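Local structure of putative uncharacterized protein ORP (Desulfovibrio gigas, 2WFB) at residues Ala55-Ala60 against Phe81-Ala86; Thr10-Gly15 against Val20-Gly25; Gly29-Asp34 against Met38-Val43. The protein is of unknown function but, seen here in its apo form, probably carries a mixed molybdenum-copper sulphide cluster. One frame throughout, in Å; residues are numbered along the deposited sequence.

In the fold
From the N terminus, strand 6-11 enters contact 2, which closes the short loop 16-19 by bringing Val20-Gly25 back against Thr10-Gly15. Contact 3 follows as a hairpin, strand 29-34 turning through residues 35-39 into strand 40-44. Contact 1, last, encloses a longer path, the remainder of helix 55-66, strand 68-72 and the start of helix 78-86. The three run in series without nesting or crossing, yet they touch. Ala11 and Gly29 join contacts 2 and 3 through the backbones of neighbouring strands. Phe24 of contact 2 packs on Gly56, Ala59 and Leu84 of contact 1, and Phe30 of contact 3 also reaches Ala59, so strand 29-34 and the loop before it both pack on helix 55-66.

Contact 1. Residues Ala55-Ala60 against Phe81-Ala86; sequences AGINAA and FQALQA. With PO4 (phosphate ion), chain C.
Ala60 and Ala83 meet methyl to methyl, CB to CB at 3.7 Å, and this pair forms the tight part of a small contact that buries 141 Å² in all. Both residues aim their beta carbons at the opposite helix. With such short side chains between them, the axes of the two helical segments approach to 8.7 Å while running nearly parallel, 18° apart. Leu84 completes the close part. Its CG lies anti to the carbonyl carbon (chi1 -64°), a setting that carries the end of the side chain nearer to the other helix than its base would suggest, and CD2 rests 4.0 Å from CB of Ala60. The same leucine also packs on Phe24 and on Val91 of strand 90-92, which places this side of the contact in the interior.

Packing slackens toward the N-terminal turn of Ala55-Ala60. There Ile57 reaches Ala83 through CG1 alone, at 4.4 Å from its CB, and both residues are partly exposed.

The start of helix 55-66 holds a phosphate ion, probably taken from the crystallisation liquor. The backbone N of Ala55 donates to its O4 at 3.0 Å, and that of Gly56 to its O1 at 2.9 Å; Arg26 adds a further bond. Two successive amides at a helix N terminus would be expected to favour an anion. Side-by-side, near-parallel helices on one face of a sheet are characteristic of the layered alpha/beta fold, here with strand 68-72 lying between them in the chain.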
ATOM      1  N   ALA A  55       3.401   4.380 -13.362  1.00 18.31           N
ATOM      2  CA  ALA A  55       3.532   3.234 -12.467  1.00 17.27           C
ATOM      3  C   ALA A  55       2.572   3.315 -11.264  1.00 17.36           C
ATOM      4  O   ALA A  55       1.982   2.321 -10.884  1.00 17.68           O
ATOM      5  CB  ALA A  55       4.958   3.071 -12.016  1.00 17.38           C
ATOM      6  N   GLY A  56       2.358   4.503 -10.712  1.00 17.39           N
ATOM      7  CA  GLY A  56       1.491   4.640  -9.547  1.00 17.17           C
ATOM      8  C   GLY A  56       0.034   4.530  -9.898  1.00 17.46           C
ATOM      9  O   GLY A  56      -0.761   4.057  -9.102  1.00 17.50           O
ATOM     10  N   ILE A  57      -0.329   4.990 -11.093  1.00 17.44           N
ATOM     11  CA  ILE A  57      -1.650   4.722 -11.655  1.00 17.33           C
ATOM     12  C   ILE A  57      -1.873   3.213 -11.856  1.00 17.36           C
ATOM     13  O   ILE A  57      -2.903   2.678 -11.450  1.00 17.42           O
ATOM     14  CB  ILE A  57      -1.896   5.571 -12.931  1.00 17.10           C
ATOM     15  CG1 ILE A  57      -2.066   7.036 -12.513  1.00 17.82           C
ATOM     16  CG2 ILE A  57      -3.118   5.092 -13.661  1.00 17.63           C
ATOM     17  CD1 ILE A  57      -1.792   8.063 -13.577  1.00 24.95           C
ATOM     18  N   ASN A  58      -0.892   2.516 -12.413  1.00 17.41           N
ATOM     19  CA  ASN A  58      -1.033   1.069 -12.567  1.00 17.87           C
ATOM     20  C   ASN A  58      -1.124   0.333 -11.238  1.00 17.51           C
ATOM     21  O   ASN A  58      -1.875  -0.620 -11.106  1.00 16.95           O
ATOM     22  CB  ASN A  58       0.127   0.493 -13.370  1.00 18.05           C
ATOM     23  CG  ASN A  58      -0.131  -0.936 -13.823  1.00 19.82           C
ATOM     24  OD1 ASN A  58       0.470  -1.901 -13.309  1.00 20.65           O
ATOM     25  ND2 ASN A  58      -1.031  -1.082 -14.784  1.00 18.91           N
ATOM     26  N   ALA A  59      -0.325   0.757 -10.264  1.00 17.21           N
ATOM     27  CA  ALA A  59      -0.309   0.138  -8.951  1.00 17.04           C
ATOM     28  C   ALA A  59      -1.640   0.353  -8.233  1.00 17.01           C
ATOM     29  O   ALA A  59      -2.170  -0.576  -7.608  1.00 17.12           O
ATOM     30  CB  ALA A  59       0.873   0.674  -8.121  1.00 16.52           C
ATOM     31  N   ALA A  60      -2.201   1.561  -8.358  1.00 17.09           N
ATOM     32  CA  ALA A  60      -3.507   1.875  -7.785  1.00 17.46           C
ATOM     33  C   ALA A  60      -4.594   0.960  -8.351  1.00 18.45           C
ATOM     34  O   ALA A  60      -5.480   0.500  -7.610  1.00 18.78           O
ATOM     35  CB  ALA A  60      -3.843   3.329  -8.006  1.00 17.45           C
ATOM     36  N   PHE A  81      -1.527   9.356  -5.727  1.00 16.20           N
ATOM     37  CA  PHE A  81      -2.416   9.718  -4.630  1.00 17.16           C
ATOM     38  C   PHE A  81      -3.858   9.945  -5.104  1.00 17.60           C
ATOM     39  O   PHE A  81      -4.800   9.484  -4.454  1.00 16.95           O
ATOM     40  CB  PHE A  81      -1.935  10.960  -3.880  1.00 17.35           C
ATOM     41  CG  PHE A  81      -2.608  11.140  -2.547  1.00 18.91           C
ATOM     42  CD1 PHE A  81      -2.113  10.488  -1.418  1.00 18.91           C
ATOM     43  CD2 PHE A  81      -3.753  11.931  -2.427  1.00 20.56           C
ATOM     44  CE1 PHE A  81      -2.727  10.616  -0.200  1.00 21.26           C
ATOM     45  CE2 PHE A  81      -4.392  12.075  -1.190  1.00 21.54           C
ATOM     46  CZ  PHE A  81      -3.890  11.415  -0.080  1.00 21.83           C
ATOM     47  N   GLN A  82      -4.023  10.668  -6.211  1.00 17.46           N
ATOM     48  CA  GLN A  82      -5.360  10.931  -6.780  1.00 18.36           C
ATOM     49  C   GLN A  82      -6.064   9.634  -7.200  1.00 17.89           C
ATOM     50  O   GLN A  82      -7.262   9.452  -6.948  1.00 17.67           O
ATOM     51  CB  GLN A  82      -5.242  11.853  -7.988  1.00 19.38           C
ATOM     52  CG  GLN A  82      -6.522  11.946  -8.800  1.00 24.21           C
ATOM     53  CD  GLN A  82      -6.294  12.505 -10.180  1.00 33.10           C
ATOM     54  OE1 GLN A  82      -5.554  13.490 -10.361  1.00 37.03           O
ATOM     55  NE2 GLN A  82      -6.931  11.883 -11.179  1.00 35.90           N
ATOM     56  N   ALA A  83      -5.305   8.743  -7.838  1.00 17.00           N
ATOM     57  CA  ALA A  83      -5.799   7.442  -8.247  1.00 16.48           C
ATOM     58  C   ALA A  83      -6.251   6.590  -7.043  1.00 16.96           C
ATOM     59  O   ALA A  83      -7.299   5.948  -7.113  1.00 16.65           O
ATOM     60  CB  ALA A  83      -4.754   6.726  -9.064  1.00 16.45           C
ATOM     61  N   LEU A  84      -5.480   6.594  -5.950  1.00 16.22           N
ATOM     62  CA  LEU A  84      -5.876   5.923  -4.689  1.00 16.09           C
ATOM     63  C   LEU A  84      -7.150   6.490  -4.043  1.00 16.81           C
ATOM     64  O   LEU A  84      -8.031   5.727  -3.618  1.00 17.19           O
ATOM     65  CB  LEU A  84      -4.723   5.911  -3.668  1.00 15.72           C
ATOM     66  CG  LEU A  84      -3.496   5.123  -4.093  1.00 13.95           C
ATOM     67  CD1 LEU A  84      -2.278   5.547  -3.259  1.00 14.12           C
ATOM     68  CD2 LEU A  84      -3.755   3.635  -3.994  1.00 13.86           C
ATOM     69  N   GLN A  85      -7.247   7.813  -3.966  1.00 17.58           N
ATOM     70  CA  GLN A  85      -8.454   8.476  -3.500  1.00 19.05           C
ATOM     71  C   GLN A  85      -9.635   8.077  -4.392  1.00 19.08           C
ATOM     72  O   GLN A  85     -10.684   7.663  -3.876  1.00 19.53           O
ATOM     73  CB  GLN A  85      -8.287   9.974  -3.581  1.00 19.37           C
ATOM     74  CG  GLN A  85      -7.494  10.573  -2.471  1.00 25.26           C
ATOM     75  CD  GLN A  85      -7.710  12.078  -2.407  1.00 30.30           C
ATOM     76  OE1 GLN A  85      -8.000  12.613  -1.346  1.00 34.89           O
ATOM     77  NE2 GLN A  85      -7.593  12.760  -3.552  1.00 32.14           N
ATOM     78  N   ALA A  86      -9.440   8.176  -5.721  1.00 18.46           N
ATOM     79  CA  ALA A  86     -10.456   7.766  -6.699  1.00 18.20           C
ATOM     80  C   ALA A  86     -10.939   6.336  -6.423  1.00 18.26           C
ATOM     81  O   ALA A  86     -12.140   6.066  -6.442  1.00 19.53           O
ATOM     82  CB  ALA A  86      -9.940   7.908  -8.147  1.00 18.00           C
TER
HETATM   83  P   PO4 C1122       5.515   7.017 -11.726  1.00 28.81           P
HETATM   84  O1  PO4 C1122       4.133   6.803 -11.160  1.00 30.18           O
HETATM   85  O2  PO4 C1122       5.656   8.483 -12.013  1.00 30.70           O
HETATM   86  O3  PO4 C1122       6.546   6.484 -10.744  1.00 31.76           O
HETATM   87  O4  PO4 C1122       5.694   6.229 -12.994  1.00 29.50           O

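Contact 2. Residues Thr10-Gly15 against Val20-Gly25; sequences TAEGPG and VDPRFG. With PO4 (phosphate ion), chain B.
The backbone of Asp21 is tied to that of Thr10 as the chain leaves strand 6-11 and doubles back: Asp21 N donates to Thr10 O over 3.0 Å, from 60° above the carbonyl plane. Val20 CA approaches the same oxygen at 3.2 Å in a CA-H...O contact.

A side-chain bond reinforces this junction. With chi1 at 56°, Thr10 OG1 lies between its own N and carbonyl carbon and donates to Asp21 O, 2.7 Å away and in the plane of that carbonyl. OG1 is also hydrogen-bonded to Thr73 OG1. The other branch, CG2, meets the edge of the Phe24 ring in its plane, 3.8 Å from CD1. Asp21 is gripped at both oxygens: OD1 accepts from Arg23 N at 3.1 Å, on the anti side of the carboxylate, and OD2 is bonded to Ala28 N. Glu12 lies across this residue, its CG 3.6 Å from Asp21 OD2. The two carboxylate planes are turned 62° apart; Glu12 OE2 and Asp21 OD1 are 4.4 Å apart, so if both are charged they probably repel each other.

Gly25 N points almost straight at O1 of a second phosphate, probably also from the crystallisation liquor, 3.0 Å off; Gly77 N and Lys120 NZ bind it too. The motif is an Asx turn at Asp21-Arg23, in a loop after strand 6-11 whose position is only consistent with a binding region.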
ATOM      1  N   THR A  10       2.973  -1.668   0.971  1.00 12.76           N
ATOM      2  CA  THR A  10       4.069  -1.776  -0.007  1.00 13.60           C
ATOM      3  C   THR A  10       5.217  -2.607   0.551  1.00 14.39           C
ATOM      4  O   THR A  10       5.615  -2.445   1.701  1.00 13.95           O
ATOM      5  CB  THR A  10       4.581  -0.415  -0.480  1.00 13.44           C
ATOM      6  OG1 THR A  10       4.976   0.370   0.656  1.00 13.88           O
ATOM      7  CG2 THR A  10       3.484   0.325  -1.235  1.00 15.48           C
ATOM      8  N   ALA A  11       5.730  -3.527  -0.267  1.00 15.09           N
ATOM      9  CA  ALA A  11       6.626  -4.549   0.231  1.00 15.72           C
ATOM     10  C   ALA A  11       7.752  -4.819  -0.757  1.00 17.11           C
ATOM     11  O   ALA A  11       7.595  -4.645  -1.966  1.00 16.84           O
ATOM     12  CB  ALA A  11       5.860  -5.817   0.526  1.00 14.26           C
ATOM     13  N   GLU A  12       8.886  -5.253  -0.227  1.00 18.52           N
ATOM     14  CA  GLU A  12      10.071  -5.490  -1.024  1.00 20.75           C
ATOM     15  C   GLU A  12      10.084  -6.933  -1.539  1.00 22.42           C
ATOM     16  O   GLU A  12      10.939  -7.311  -2.342  1.00 23.73           O
ATOM     17  CB  GLU A  12      11.328  -5.095  -0.195  1.00 21.19           C
ATOM     18  CG  GLU A  12      11.570  -3.556  -0.215  1.00 23.03           C
ATOM     19  CD  GLU A  12      12.203  -2.967   1.040  1.00 26.38           C
ATOM     20  OE1 GLU A  12      12.637  -3.715   1.933  1.00 26.69           O
ATOM     21  OE2 GLU A  12      12.281  -1.725   1.126  1.00 26.18           O
ATOM     22  N   GLY A  13       9.079  -7.703  -1.123  1.00 22.99           N
ATOM     23  CA  GLY A  13       8.931  -9.126  -1.408  1.00 23.23           C
ATOM     24  C   GLY A  13       7.937  -9.738  -0.408  1.00 24.07           C
ATOM     25  O   GLY A  13       7.366  -9.027   0.432  1.00 23.04           O
ATOM     26  N   PRO A  14       7.725 -11.060  -0.478  1.00 24.43           N
ATOM     27  CA  PRO A  14       6.699 -11.708   0.376  1.00 24.76           C
ATOM     28  C   PRO A  14       7.100 -11.801   1.857  1.00 24.83           C
ATOM     29  O   PRO A  14       8.284 -11.782   2.163  1.00 25.29           O
ATOM     30  CB  PRO A  14       6.554 -13.119  -0.226  1.00 25.06           C
ATOM     31  CG  PRO A  14       7.379 -13.125  -1.505  1.00 25.24           C
ATOM     32  CD  PRO A  14       8.372 -11.996  -1.414  1.00 24.82           C
ATOM     33  N   GLY A  15       6.122 -11.877   2.762  1.00 24.83           N
ATOM     34  CA  GLY A  15       6.403 -12.117   4.176  1.00 24.32           C
ATOM     35  C   GLY A  15       5.993 -10.980   5.082  1.00 24.46           C
ATOM     36  O   GLY A  15       6.177  -9.812   4.745  1.00 24.94           O
ATOM     37  N   VAL A  20       8.618  -2.553   4.989  1.00 13.77           N
ATOM     38  CA  VAL A  20       7.814  -1.849   4.018  1.00 14.85           C
ATOM     39  C   VAL A  20       8.732  -1.178   2.971  1.00 15.30           C
ATOM     40  O   VAL A  20       9.817  -0.631   3.302  1.00 14.94           O
ATOM     41  CB  VAL A  20       6.684  -0.876   4.630  1.00 15.43           C
ATOM     42  CG1 VAL A  20       6.405  -1.107   6.092  1.00 13.02           C
ATOM     43  CG2 VAL A  20       6.882   0.566   4.313  1.00 15.53           C
ATOM     44  N   ASP A  21       8.335  -1.303   1.715  1.00 14.77           N
ATOM     45  CA  ASP A  21       9.022  -0.641   0.610  1.00 15.48           C
ATOM     46  C   ASP A  21       8.688   0.843   0.729  1.00 15.71           C
ATOM     47  O   ASP A  21       7.511   1.182   0.737  1.00 16.19           O
ATOM     48  CB  ASP A  21       8.471  -1.194  -0.710  1.00 15.85           C
ATOM     49  CG  ASP A  21       9.393  -0.940  -1.902  1.00 18.85           C
ATOM     50  OD1 ASP A  21       9.925   0.182  -2.049  1.00 17.56           O
ATOM     51  OD2 ASP A  21       9.582  -1.887  -2.692  1.00 19.71           O
ATOM     52  N   PRO A  22       9.703   1.742   0.798  1.00 15.99           N
ATOM     53  CA  PRO A  22       9.397   3.179   0.846  1.00 16.40           C
ATOM     54  C   PRO A  22       8.666   3.701  -0.398  1.00 16.50           C
ATOM     55  O   PRO A  22       8.107   4.785  -0.359  1.00 16.69           O
ATOM     56  CB  PRO A  22      10.772   3.858   0.947  1.00 16.21           C
ATOM     57  CG  PRO A  22      11.725   2.798   1.232  1.00 17.32           C
ATOM     58  CD  PRO A  22      11.152   1.494   0.784  1.00 16.27           C
ATOM     59  N   ARG A  23       8.661   2.936  -1.482  1.00 15.40           N
ATOM     60  CA  ARG A  23       8.087   3.426  -2.720  1.00 15.22           C
ATOM     61  C   ARG A  23       6.750   2.791  -2.954  1.00 14.55           C
ATOM     62  O   ARG A  23       6.463   1.694  -2.452  1.00 14.15           O
ATOM     63  CB  ARG A  23       9.010   3.119  -3.886  1.00 16.28           C
ATOM     64  CG  ARG A  23      10.257   3.913  -3.811  1.00 18.92           C
ATOM     65  CD  ARG A  23      11.337   3.172  -4.492  1.00 25.32           C
ATOM     66  NE  ARG A  23      11.312   3.562  -5.865  1.00 26.39           N
ATOM     67  CZ  ARG A  23      11.747   2.829  -6.877  1.00 26.41           C
ATOM     68  NH1 ARG A  23      12.244   1.611  -6.698  1.00 29.21           N
ATOM     69  NH2 ARG A  23      11.669   3.336  -8.076  1.00 20.62           N
ATOM     70  N   PHE A  24       5.915   3.492  -3.699  1.00 14.40           N
ATOM     71  CA  PHE A  24       4.584   2.985  -3.988  1.00 13.78           C
ATOM     72  C   PHE A  24       4.434   2.405  -5.398  1.00 14.09           C
ATOM     73  O   PHE A  24       4.291   1.200  -5.553  1.00 14.70           O
ATOM     74  CB  PHE A  24       3.489   4.015  -3.713  1.00 12.34           C
ATOM     75  CG  PHE A  24       2.149   3.583  -4.242  1.00 13.70           C
ATOM     76  CD1 PHE A  24       1.507   2.456  -3.706  1.00 11.30           C
ATOM     77  CD2 PHE A  24       1.565   4.238  -5.321  1.00 12.81           C
ATOM     78  CE1 PHE A  24       0.290   2.031  -4.214  1.00 13.09           C
ATOM     79  CE2 PHE A  24       0.353   3.803  -5.829  1.00 14.54           C
ATOM     80  CZ  PHE A  24      -0.288   2.684  -5.249  1.00 13.83           C
ATOM     81  N   GLY A  25       4.464   3.257  -6.424  1.00 14.46           N
ATOM     82  CA  GLY A  25       4.218   2.809  -7.798  1.00 14.00           C
ATOM     83  C   GLY A  25       5.185   1.750  -8.278  1.00 14.68           C
ATOM     84  O   GLY A  25       4.807   0.857  -9.050  1.00 14.33           O
TER
HETATM   85  P   PO4 B1121       4.736   7.057  -7.360  1.00 20.16           P
HETATM   86  O1  PO4 B1121       5.128   6.178  -6.244  1.00 20.13           O
HETATM   87  O2  PO4 B1121       3.864   8.135  -6.810  1.00 22.11           O
HETATM   88  O3  PO4 B1121       5.947   7.636  -7.999  1.00 20.78           O
HETATM   89  O4  PO4 B1121       3.967   6.247  -8.376  1.00 21.45           O

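Contact 3. Residues Gly29-Asp34 against Met38-Val43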
ATOM      1  N   GLY A  29       5.981  -5.219  -4.660  1.00 13.19           N
ATOM      2  CA  GLY A  29       4.660  -5.785  -4.506  1.00 12.87           C
ATOM      3  C   GLY A  29       4.004  -5.246  -3.252  1.00 13.14           C
ATOM      4  O   GLY A  29       4.497  -4.291  -2.640  1.00 12.60           O
ATOM      5  N   PHE A  30       2.894  -5.879  -2.873  1.00 13.16           N
ATOM      6  CA  PHE A  30       2.061  -5.468  -1.744  1.00 13.42           C
ATOM      7  C   PHE A  30       1.702  -6.700  -0.975  1.00 13.87           C
ATOM      8  O   PHE A  30       1.247  -7.684  -1.557  1.00 14.11           O
ATOM      9  CB  PHE A  30       0.748  -4.814  -2.204  1.00 13.19           C
ATOM     10  CG  PHE A  30       0.933  -3.769  -3.261  1.00 14.00           C
ATOM     11  CD1 PHE A  30       1.389  -2.509  -2.934  1.00 15.92           C
ATOM     12  CD2 PHE A  30       0.667  -4.061  -4.592  1.00 15.83           C
ATOM     13  CE1 PHE A  30       1.593  -1.537  -3.921  1.00 17.98           C
ATOM     14  CE2 PHE A  30       0.866  -3.089  -5.577  1.00 19.75           C
ATOM     15  CZ  PHE A  30       1.319  -1.830  -5.232  1.00 19.33           C
ATOM     16  N   VAL A  31       1.919  -6.658   0.329  1.00 14.16           N
ATOM     17  CA  VAL A  31       1.364  -7.662   1.209  1.00 15.38           C
ATOM     18  C   VAL A  31      -0.009  -7.132   1.612  1.00 16.40           C
ATOM     19  O   VAL A  31      -0.121  -6.054   2.198  1.00 16.98           O
ATOM     20  CB  VAL A  31       2.249  -7.898   2.447  1.00 15.55           C
ATOM     21  CG1 VAL A  31       1.536  -8.833   3.462  1.00 16.46           C
ATOM     22  CG2 VAL A  31       3.559  -8.500   2.049  1.00 14.98           C
ATOM     23  N   VAL A  32      -1.051  -7.877   1.255  1.00 17.33           N
ATOM     24  CA  VAL A  32      -2.427  -7.494   1.539  1.00 18.56           C
ATOM     25  C   VAL A  32      -2.944  -8.344   2.703  1.00 19.95           C
ATOM     26  O   VAL A  32      -2.933  -9.565   2.610  1.00 19.70           O
ATOM     27  CB  VAL A  32      -3.334  -7.730   0.322  1.00 18.06           C
ATOM     28  CG1 VAL A  32      -4.771  -7.254   0.643  1.00 18.01           C
ATOM     29  CG2 VAL A  32      -2.782  -7.014  -0.900  1.00 19.02           C
ATOM     30  N   VAL A  33      -3.385  -7.705   3.782  1.00 22.04           N
ATOM     31  CA  VAL A  33      -3.785  -8.441   5.000  1.00 25.45           C
ATOM     32  C   VAL A  33      -5.213  -8.112   5.406  1.00 27.65           C
ATOM     33  O   VAL A  33      -5.653  -6.963   5.307  1.00 27.67           O
ATOM     34  CB  VAL A  33      -2.851  -8.165   6.229  1.00 25.52           C
ATOM     35  CG1 VAL A  33      -1.480  -8.732   6.009  1.00 26.95           C
ATOM     36  CG2 VAL A  33      -2.718  -6.707   6.471  1.00 26.66           C
ATOM     37  N   ASP A  34      -5.934  -9.132   5.858  1.00 30.19           N
ATOM     38  CA  ASP A  34      -7.270  -8.946   6.388  1.00 32.80           C
ATOM     39  C   ASP A  34      -7.129  -8.656   7.876  1.00 33.46           C
ATOM     40  O   ASP A  34      -6.716  -9.544   8.634  1.00 33.86           O
ATOM     41  CB  ASP A  34      -8.066 -10.222   6.181  1.00 33.72           C
ATOM     42  CG  ASP A  34      -9.554 -10.054   6.457  1.00 37.02           C
ATOM     43  OD1 ASP A  34      -9.986  -9.079   7.125  1.00 38.32           O
ATOM     44  OD2 ASP A  34     -10.303 -10.939   5.994  1.00 42.21           O
ATOM     45  N   MET A  38      -6.245 -12.479  10.830  1.00 42.45           N
ATOM     46  CA  MET A  38      -5.294 -11.900   9.854  1.00 40.88           C
ATOM     47  C   MET A  38      -4.675 -12.756   8.719  1.00 38.75           C
ATOM     48  O   MET A  38      -3.475 -13.043   8.716  1.00 38.94           O
ATOM     49  CB  MET A  38      -4.135 -11.356  10.717  1.00 41.38           C
ATOM     50  CG  MET A  38      -3.377 -10.149  10.183  1.00 44.66           C
ATOM     51  SD  MET A  38      -2.652  -9.090  11.493  1.00 49.84           S
ATOM     52  CE  MET A  38      -1.040  -8.772  10.763  1.00 47.77           C
ATOM     53  N   ALA A  39      -5.465 -13.122   7.728  1.00 36.23           N
ATOM     54  CA  ALA A  39      -4.919 -13.765   6.548  1.00 33.89           C
ATOM     55  C   ALA A  39      -4.149 -12.733   5.698  1.00 32.31           C
ATOM     56  O   ALA A  39      -4.500 -11.554   5.673  1.00 31.66           O
ATOM     57  CB  ALA A  39      -6.024 -14.416   5.746  1.00 33.71           C
ATOM     58  N   ALA A  40      -3.092 -13.189   5.028  1.00 30.38           N
ATOM     59  CA  ALA A  40      -2.274 -12.335   4.168  1.00 28.40           C
ATOM     60  C   ALA A  40      -1.944 -12.986   2.819  1.00 27.21           C
ATOM     61  O   ALA A  40      -1.772 -14.197   2.735  1.00 27.35           O
ATOM     62  CB  ALA A  40      -0.991 -11.960   4.900  1.00 28.30           C
ATOM     63  N   GLU A  41      -1.855 -12.183   1.764  1.00 24.92           N
ATOM     64  CA  GLU A  41      -1.343 -12.664   0.484  1.00 23.24           C
ATOM     65  C   GLU A  41      -0.311 -11.662  -0.034  1.00 21.76           C
ATOM     66  O   GLU A  41      -0.290 -10.517   0.408  1.00 21.66           O
ATOM     67  CB  GLU A  41      -2.473 -12.849  -0.546  1.00 23.82           C
ATOM     68  CG  GLU A  41      -3.265 -11.578  -0.834  1.00 26.23           C
ATOM     69  CD  GLU A  41      -4.224 -11.670  -2.034  1.00 30.87           C
ATOM     70  OE1 GLU A  41      -4.920 -10.652  -2.299  1.00 33.69           O
ATOM     71  OE2 GLU A  41      -4.284 -12.731  -2.695  1.00 29.67           O
ATOM     72  N   TYR A  42       0.541 -12.101  -0.955  1.00 19.96           N
ATOM     73  CA  TYR A  42       1.476 -11.221  -1.630  1.00 19.07           C
ATOM     74  C   TYR A  42       1.031 -10.978  -3.070  1.00 18.49           C
ATOM     75  O   TYR A  42       0.814 -11.924  -3.833  1.00 19.14           O
ATOM     76  CB  TYR A  42       2.909 -11.783  -1.562  1.00 19.03           C
ATOM     77  CG  TYR A  42       3.925 -10.915  -2.259  1.00 18.09           C
ATOM     78  CD1 TYR A  42       4.403  -9.759  -1.659  1.00 20.64           C
ATOM     79  CD2 TYR A  42       4.397 -11.250  -3.524  1.00 21.17           C
ATOM     80  CE1 TYR A  42       5.339  -8.946  -2.297  1.00 21.14           C
ATOM     81  CE2 TYR A  42       5.318 -10.452  -4.182  1.00 20.91           C
ATOM     82  CZ  TYR A  42       5.786  -9.306  -3.562  1.00 22.44           C
ATOM     83  OH  TYR A  42       6.703  -8.528  -4.206  1.00 23.18           O
ATOM     84  N   VAL A  43       0.871  -9.709  -3.421  1.00 17.78           N
ATOM     85  CA  VAL A  43       0.436  -9.273  -4.747  1.00 17.53           C
ATOM     86  C   VAL A  43       1.657  -8.683  -5.450  1.00 18.13           C
ATOM     87  O   VAL A  43       2.198  -7.660  -5.024  1.00 16.63           O
ATOM     88  CB  VAL A  43      -0.735  -8.247  -4.669  1.00 17.26           C
ATOM     89  CG1 VAL A  43      -1.143  -7.746  -6.053  1.00 16.39           C
ATOM     90  CG2 VAL A  43      -1.951  -8.873  -3.997  1.00 17.76           C
TER
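Val32 and Val43 meet through their CG2 methyls, 3.7 Å apart, diagonally across the two antiparallel strands. This apolar patch shares a face of the sheet with Phe30, and helix 55-66 covers it: Phe30 packs on Ala59 and Leu63, Val43 on Val62. On the reverse face, Val33 CG1 presses on Ala40 CB at 3.4 Å, tighter than usual for two carbons, at a non-hydrogen-bonded pair where the backbones come close. Val31, on that same face, directs CG2 to the edge of the Tyr42 ring, 4.0 Å from CD1, the two side chains crossing at about a right angle. With CG anti to the backbone N (chi1 180°), the tyrosine reaches along strand 29-34 toward its start until CZ lies 3.8 Å from Gly29 CA, a position that the lack of a side chain on Gly29 accommodates.

Between the two faces, five backbone hydrogen bonds fix the register. Phe30 pairs with Val43 and Val32 with Glu41 in hydrogen-bonded pairs, each joined by two bonds; the straightest, Val43 N to Phe30 O, has an angle of 175° at the hydrogen.

Farther out, Glu41 touches Val32 CB through its aliphatic CG at 4.0 Å, and its extended chain carries the carboxylate onward. The contact becomes polar at the turn, where Asp34 N donates to Ala39 O over 2.8 Å and Met38 CA makes a CA-H...O contact of 3.0 Å with Asp34 O. The Asp34 carboxylate adds weak bonds to Ala36 N and Thr37 OG1. The chemistry implies a hairpin aligned by its backbone: Gly29-Val33 are buried, with helix 55-66 on the Phe30 face and helix 100-108 on the Val31 face, while strand 40-44, at an edge of the sheet, leaves Ala40 and Glu41 exposed and Tyr42 folds back over Gly29.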